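Side-chain contacts in benzoate 1,2-dioxygenase beta subunit (Burkholderia mallei ATCC 23344, PDB 3E99), which probably serves as the structural subunit of a ring-hydroxylating oxygenase that turns benzoate into its cis-dihydrodiol: residues D9-A12 with F13-E17; F74-K77 with T78-S82. All blocks are in the same frame, centred on the assembly; numbering follows the deposited sequence.

Contact 1. Residues D9-A12 with F13-E17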
ATOM      1  N   ASP A   9      15.683  -6.437  -2.574  1.00 25.11           N
ATOM      2  CA  ASP A   9      16.649  -5.461  -3.076  1.00 24.89           C
ATOM      3  C   ASP A   9      15.986  -4.472  -4.052  1.00 21.19           C
ATOM      4  O   ASP A   9      16.244  -3.262  -4.021  1.00 24.63           O
ATOM      5  CB  ASP A   9      17.796  -6.157  -3.768  1.00 22.13           C
ATOM      6  CG  ASP A   9      18.594  -7.010  -2.836  1.00 32.50           C
ATOM      7  OD1 ASP A   9      18.795  -6.607  -1.662  1.00 33.27           O
ATOM      8  OD2 ASP A   9      18.986  -8.099  -3.282  1.00 28.96           O
ATOM      9  N   ILE A  10      15.148  -5.004  -4.929  1.00 24.09           N
ATOM     10  CA  ILE A  10      14.412  -4.192  -5.872  1.00 22.00           C
ATOM     11  C   ILE A  10      13.456  -3.232  -5.163  1.00 24.51           C
ATOM     12  O   ILE A  10      13.382  -2.068  -5.512  1.00 26.03           O
ATOM     13  CB  ILE A  10      13.667  -5.054  -6.921  1.00 24.02           C
ATOM     14  CG1 ILE A  10      14.653  -5.889  -7.769  1.00 22.66           C
ATOM     15  CG2 ILE A  10      12.799  -4.157  -7.858  1.00 20.84           C
ATOM     16  CD1 ILE A  10      14.031  -7.018  -8.584  1.00 19.62           C
ATOM     17  N   GLN A  11      12.708  -3.733  -4.172  1.00 22.93           N
ATOM     18  CA  GLN A  11      11.787  -2.924  -3.380  1.00 25.60           C
ATOM     19  C   GLN A  11      12.528  -1.789  -2.652  1.00 22.73           C
ATOM     20  O   GLN A  11      12.080  -0.633  -2.635  1.00 26.10           O
ATOM     21  CB  GLN A  11      10.980  -3.826  -2.416  1.00 22.10           C
ATOM     22  CG  GLN A  11       9.912  -4.646  -3.143  1.00 23.98           C
ATOM     23  CD  GLN A  11       9.196  -5.658  -2.264  1.00 28.62           C
ATOM     24  OE1 GLN A  11       9.817  -6.369  -1.490  1.00 27.94           O
ATOM     25  NE2 GLN A  11       7.888  -5.740  -2.405  1.00 29.10           N
ATOM     26  N   ALA A  12      13.707  -2.087  -2.129  1.00 23.36           N
ATOM     27  CA  ALA A  12      14.482  -1.095  -1.407  1.00 21.56           C
ATOM     28  C   ALA A  12      14.784   0.063  -2.334  1.00 24.63           C
ATOM     29  O   ALA A  12      14.653   1.237  -1.964  1.00 23.11           O
ATOM     30  CB  ALA A  12      15.779  -1.715  -0.834  1.00 21.73           C
ATOM     31  N   PHE A  13      15.167  -0.268  -3.562  1.00 25.38           N
ATOM     32  CA  PHE A  13      15.432   0.725  -4.571  1.00 21.33           C
ATOM     33  C   PHE A  13      14.214   1.539  -4.982  1.00 21.63           C
ATOM     34  O   PHE A  13      14.286   2.794  -5.081  1.00 19.78           O
ATOM     35  CB  PHE A  13      16.005   0.095  -5.803  1.00 25.43           C
ATOM     36  CG  PHE A  13      16.234   1.075  -6.894  1.00 24.21           C
ATOM     37  CD1 PHE A  13      17.193   2.058  -6.748  1.00 25.99           C
ATOM     38  CD2 PHE A  13      15.452   1.053  -8.044  1.00 26.40           C
ATOM     39  CE1 PHE A  13      17.393   2.970  -7.738  1.00 26.73           C
ATOM     40  CE2 PHE A  13      15.641   1.976  -9.020  1.00 25.53           C
ATOM     41  CZ  PHE A  13      16.595   2.945  -8.867  1.00 23.93           C
ATOM     42  N   LEU A  14      13.096   0.854  -5.214  1.00 24.71           N
ATOM     43  CA  LEU A  14      11.847   1.523  -5.532  1.00 23.62           C
ATOM     44  C   LEU A  14      11.420   2.493  -4.403  1.00 24.01           C
ATOM     45  O   LEU A  14      10.902   3.578  -4.678  1.00 23.33           O
ATOM     46  CB  LEU A  14      10.708   0.525  -5.838  1.00 24.88           C
ATOM     47  CG  LEU A  14      10.803  -0.436  -7.038  1.00 24.33           C
ATOM     48  CD1 LEU A  14       9.601  -1.405  -7.116  1.00 26.30           C
ATOM     49  CD2 LEU A  14      10.963   0.406  -8.336  1.00 22.56           C
ATOM     50  N   TYR A  15      11.610   2.085  -3.145  1.00 24.80           N
ATOM     51  CA  TYR A  15      11.220   2.923  -2.039  1.00 23.73           C
ATOM     52  C   TYR A  15      12.123   4.154  -2.005  1.00 21.65           C
ATOM     53  O   TYR A  15      11.654   5.237  -1.774  1.00 24.03           O
ATOM     54  CB  TYR A  15      11.266   2.181  -0.701  1.00 23.14           C
ATOM     55  CG  TYR A  15      10.376   0.924  -0.646  1.00 21.49           C
ATOM     56  CD1 TYR A  15       9.358   0.695  -1.584  1.00 20.61           C
ATOM     57  CD2 TYR A  15      10.594  -0.033   0.306  1.00 24.15           C
ATOM     58  CE1 TYR A  15       8.550  -0.424  -1.527  1.00 26.40           C
ATOM     59  CE2 TYR A  15       9.815  -1.181   0.372  1.00 21.82           C
ATOM     60  CZ  TYR A  15       8.796  -1.375  -0.553  1.00 22.14           C
ATOM     61  OH  TYR A  15       8.060  -2.527  -0.456  1.00 26.50           O
ATOM     62  N   ARG A  16      13.429   3.970  -2.220  1.00 21.03           N
ATOM     63  CA  ARG A  16      14.358   5.087  -2.212  0.50 22.18           C
ATOM     64  C   ARG A  16      14.052   6.062  -3.345  1.00 21.96           C
ATOM     65  O   ARG A  16      13.961   7.264  -3.122  1.00 24.59           O
ATOM     66  CB  ARG A  16      15.809   4.592  -2.352  0.50 22.65           C
ATOM     67  CG  ARG A  16      16.790   5.733  -2.472  0.50 23.07           C
ATOM     68  CD  ARG A  16      18.227   5.373  -2.112  0.50 25.33           C
ATOM     69  NE  ARG A  16      18.970   6.632  -2.064  0.50 28.97           N
ATOM     70  CZ  ARG A  16      19.640   7.167  -3.074  0.50 23.85           C
ATOM     71  NH1 ARG A  16      19.767   6.531  -4.237  0.50 30.17           N
ATOM     72  NH2 ARG A  16      20.216   8.336  -2.898  0.50 20.09           N
ATOM     73  N   GLU A  17      13.913   5.535  -4.566  1.00 20.45           N
ATOM     74  CA  GLU A  17      13.638   6.382  -5.723  1.00 22.93           C
ATOM     75  C   GLU A  17      12.424   7.276  -5.505  1.00 23.86           C
ATOM     76  O   GLU A  17      12.486   8.491  -5.693  1.00 23.01           O
ATOM     77  CB  GLU A  17      13.534   5.556  -6.993  1.00 25.24           C
ATOM     78  CG  GLU A  17      13.344   6.366  -8.274  1.00 24.12           C
ATOM     79  CD  GLU A  17      11.956   6.271  -8.858  1.00 23.88           C
ATOM     80  OE1 GLU A  17      11.310   5.199  -8.761  1.00 24.33           O
ATOM     81  OE2 GLU A  17      11.473   7.289  -9.399  1.00 27.03           O
TER
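Y15 folds back over the turn of helix that holds Q11, and the two side chains run side by side in the same direction. The phenol's path starts at CB, which passes 3.5 Å from the carbonyl O of Q11. At the next atom the approach tightens: Y15 CG sits 3.0 Å from Q11 O, which lies over one face of the ring, displaced toward its rim. CD1 and CD2 flank the same oxygen, and contact slackens toward CE1 and CE2. By CZ, the Q11 side chain takes over, with Q11 CB 3.8 Å from Y15 CZ. The hydroxyl then runs beside the aliphatic stem and the amide of Q11, with Q11 CB 3.7 Å from Y15 OH; the amide plane is turned 34° from the ring. In both residues CG stands anti to the carbonyl carbon (chi1 -58° in Y15), a setting that sends both chains toward the start of the helix. The oxygen under the ring is also a helical acceptor, taking the N-H of Y15 in a 2.8 Å bond between Y15 N and Q11 O. On the inner side, L14 follows I10 in the same i to i+4 fashion: L14 CG lies 3.4 Å from I10 O, while I10 CG2 and L14 CD1 meet more loosely at 4.3 Å. These two aliphatic chains face the strands 89-103, 106-119 and 122-135. Chemically, the ring probably screens Q11 O, already engaged by the backbone, from solvent on that side, and the aliphatic part of Q11 lines the phenol. I10, F13 and L14 give the helix an apolar face toward its own sheet, while Y15 and R16 pack on V97 and E98 of the second subunit.

Contact 2. Residues F74-K77 with T78-S82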
ATOM      1  N   PHE A  74      14.848  20.914 -13.908  1.00 22.82           N
ATOM      2  CA  PHE A  74      15.233  22.311 -13.926  1.00 22.58           C
ATOM      3  C   PHE A  74      13.978  23.180 -13.853  1.00 22.93           C
ATOM      4  O   PHE A  74      13.961  24.134 -13.101  1.00 21.53           O
ATOM      5  CB  PHE A  74      16.050  22.728 -15.180  1.00 22.47           C
ATOM      6  CG  PHE A  74      16.765  24.063 -14.995  1.00 20.31           C
ATOM      7  CD1 PHE A  74      16.135  25.272 -15.284  1.00 19.54           C
ATOM      8  CD2 PHE A  74      18.044  24.088 -14.471  1.00 22.43           C
ATOM      9  CE1 PHE A  74      16.767  26.447 -15.071  1.00 20.95           C
ATOM     10  CE2 PHE A  74      18.702  25.258 -14.266  1.00 23.65           C
ATOM     11  CZ  PHE A  74      18.078  26.446 -14.567  1.00 24.45           C
ATOM     12  N   ARG A  75      12.941  22.854 -14.653  1.00 28.06           N
ATOM     13  CA  ARG A  75      11.675  23.627 -14.627  1.00 26.39           C
ATOM     14  C   ARG A  75      11.013  23.590 -13.235  1.00 24.73           C
ATOM     15  O   ARG A  75      10.527  24.604 -12.741  1.00 23.96           O
ATOM     16  CB  ARG A  75      10.662  23.158 -15.706  1.00 26.23           C
ATOM     17  CG  ARG A  75       9.339  23.981 -15.674  1.00 30.99           C
ATOM     18  CD  ARG A  75       8.199  23.471 -16.610  1.00 35.97           C
ATOM     19  NE  ARG A  75       7.898  22.028 -16.515  1.00 48.35           N
ATOM     20  CZ  ARG A  75       7.354  21.377 -15.466  1.00 56.03           C
ATOM     21  NH1 ARG A  75       7.043  21.984 -14.325  1.00 49.75           N
ATOM     22  NH2 ARG A  75       7.139  20.066 -15.560  1.00 55.41           N
ATOM     23  N   ILE A  76      10.994  22.420 -12.628  1.00 24.12           N
ATOM     24  CA  ILE A  76      10.428  22.273 -11.296  1.00 25.51           C
ATOM     25  C   ILE A  76      11.188  23.136 -10.284  1.00 23.46           C
ATOM     26  O   ILE A  76      10.595  23.832  -9.459  1.00 22.93           O
ATOM     27  CB  ILE A  76      10.361  20.795 -10.884  1.00 27.49           C
ATOM     28  CG1 ILE A  76       9.209  20.091 -11.659  1.00 27.79           C
ATOM     29  CG2 ILE A  76      10.176  20.666  -9.356  1.00 19.86           C
ATOM     30  CD1 ILE A  76       9.401  18.616 -11.855  1.00 23.96           C
ATOM     31  N   LYS A  77      12.515  23.070 -10.326  1.00 22.15           N
ATOM     32  CA  LYS A  77      13.311  23.890  -9.421  1.00 23.97           C
ATOM     33  C   LYS A  77      12.994  25.367  -9.629  1.00 24.12           C
ATOM     34  O   LYS A  77      12.834  26.130  -8.643  1.00 21.09           O
ATOM     35  CB  LYS A  77      14.814  23.617  -9.619  1.00 20.87           C
ATOM     36  CG  LYS A  77      15.283  22.264  -9.238  1.00 23.34           C
ATOM     37  CD  LYS A  77      16.812  22.211  -9.339  1.00 20.13           C
ATOM     38  CE  LYS A  77      17.390  20.885  -8.910  1.00 28.36           C
ATOM     39  NZ  LYS A  77      18.843  20.854  -9.260  1.00 28.50           N
ATOM     40  N   THR A  78      12.853  25.789 -10.899  1.00 24.64           N
ATOM     41  CA  THR A  78      12.595  27.204 -11.191  1.00 23.13           C
ATOM     42  C   THR A  78      11.247  27.642 -10.628  1.00 24.88           C
ATOM     43  O   THR A  78      11.153  28.664  -9.974  1.00 25.32           O
ATOM     44  CB  THR A  78      12.659  27.522 -12.701  1.00 22.51           C
ATOM     45  OG1 THR A  78      13.934  27.137 -13.191  1.00 24.91           O
ATOM     46  CG2 THR A  78      12.483  29.007 -12.944  1.00 27.21           C
ATOM     47  N   GLU A  79      10.219  26.834 -10.845  1.00 27.24           N
ATOM     48  CA  GLU A  79       8.896  27.102 -10.274  1.00 29.11           C
ATOM     49  C   GLU A  79       8.949  27.215  -8.749  1.00 26.78           C
ATOM     50  O   GLU A  79       8.366  28.113  -8.167  1.00 25.51           O
ATOM     51  CB  GLU A  79       7.900  25.992 -10.692  1.00 30.05           C
ATOM     52  CG  GLU A  79       7.552  26.068 -12.186  1.00 34.03           C
ATOM     53  CD  GLU A  79       6.677  24.931 -12.691  1.00 40.06           C
ATOM     54  OE1 GLU A  79       6.598  23.846 -12.040  1.00 53.28           O
ATOM     55  OE2 GLU A  79       6.091  25.141 -13.785  1.00 61.02           O
ATOM     56  N   ARG A  80       9.662  26.308  -8.099  1.00 28.28           N
ATOM     57  CA  ARG A  80       9.719  26.279  -6.650  1.00 27.44           C
ATOM     58  C   ARG A  80      10.533  27.397  -6.033  1.00 30.69           C
ATOM     59  O   ARG A  80      10.318  27.768  -4.883  1.00 28.60           O
ATOM     60  CB  ARG A  80      10.242  24.916  -6.184  1.00 31.24           C
ATOM     61  CG  ARG A  80       9.248  23.790  -6.455  1.00 32.45           C
ATOM     62  CD  ARG A  80       9.810  22.435  -6.096  1.00 36.71           C
ATOM     63  NE  ARG A  80      10.201  22.419  -4.695  1.00 32.95           N
ATOM     64  CZ  ARG A  80       9.359  22.245  -3.681  1.00 39.13           C
ATOM     65  NH1 ARG A  80       8.069  22.045  -3.915  1.00 45.68           N
ATOM     66  NH2 ARG A  80       9.824  22.269  -2.432  1.00 42.69           N
ATOM     67  N   SER A  81      11.457  27.966  -6.795  1.00 30.15           N
ATOM     68  CA  SER A  81      12.398  28.902  -6.222  1.00 33.45           C
ATOM     69  C   SER A  81      11.723  30.230  -5.844  1.00 39.04           C
ATOM     70  O   SER A  81      12.223  30.944  -4.998  1.00 41.56           O
ATOM     71  CB  SER A  81      13.559  29.118  -7.182  1.00 30.44           C
ATOM     72  OG  SER A  81      13.123  29.847  -8.292  1.00 28.59           O
ATOM     73  N   SER A  82      10.587  30.533  -6.468  1.00 40.58           N
ATOM     74  CA  SER A  82       9.744  31.695  -6.114  1.00 43.39           C
ATOM     75  C   SER A  82       8.553  31.350  -5.168  1.00 44.37           C
ATOM     76  O   SER A  82       7.999  32.234  -4.496  1.00 44.37           O
ATOM     77  CB  SER A  82       9.178  32.286  -7.400  1.00 43.48           C
ATOM     78  OG  SER A  82       8.754  31.248  -8.258  1.00 43.57           O
TER
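R75 and E79, one helical turn apart, join in a salt bridge, R75 NH1 lying 3.0 Å from E79 OE1. The carboxylate comes to the edge of the guanidinium, but its plane is rotated 53° away, so the two groups do not meet flat. The same NH1 also makes a weak hydrogen bond to E79 OE2, 3.3 Å away. The arginine gets there by leaving its backbone with CG anti to N (chi1 -180°) and then bending at chi3 (49°), which swings the guanidinium toward E79. Beside this pair, I76 and R80 lie alongside each other, and I76 CG2 touches the methylene R80 CD at 3.7 Å. F74 and T78 meet on another flank, where T78 OG1 is 3.5 Å from F74 CE1 and 3.0 Å from F74 O. Near the end of the segment the hydroxyl of S81 turns back on the helix, donating to a carbonyl in a 2.8 Å bond from S81 OG to T78 O. Farther out, acidic residues hold the basic ends: R75 NH2 bridges to D160, R80 NH1 to D87, and K77 NZ to D27. R75 thus links two carboxylates, a pairing likely to fix the guanidinium's orientation and to balance its charge. W26, in helix 26-30, touches I76, K77 and R80, while I76 also meets I161 and Y162 near the C terminus. Backbone bonds such as E79 N to R75 O (2.9 Å) keep the spacing of four residues on which these pairs depend. An i to i+4 salt bridge on the outer side and a buried isoleucine inside mark an amphipathic surface helix, here helix 66-82 of an NTF2-like domain.

In the fold
From the N terminus, helix 7-22 carries contact 1 and, much later, helix 66-82 carries contact 2. Each contact spans consecutive turns within one helix, so neither closes a loop, and they follow in series without nesting or crossing. Their centres stand 26 Å apart and their nearest atoms about 12 Å, with no touch. Side chains of contact 1 pack its helix on strands 89-103, 106-119 and 122-135. Contact 2 lies farther from the chain centre, against helix 26-30 and the C-terminal tail, and no other chain of the assembly reaches it. Contact 1 thus joins a helix to the sheet and, through Y15 and R16, to another subunit; contact 2 is a surface contact.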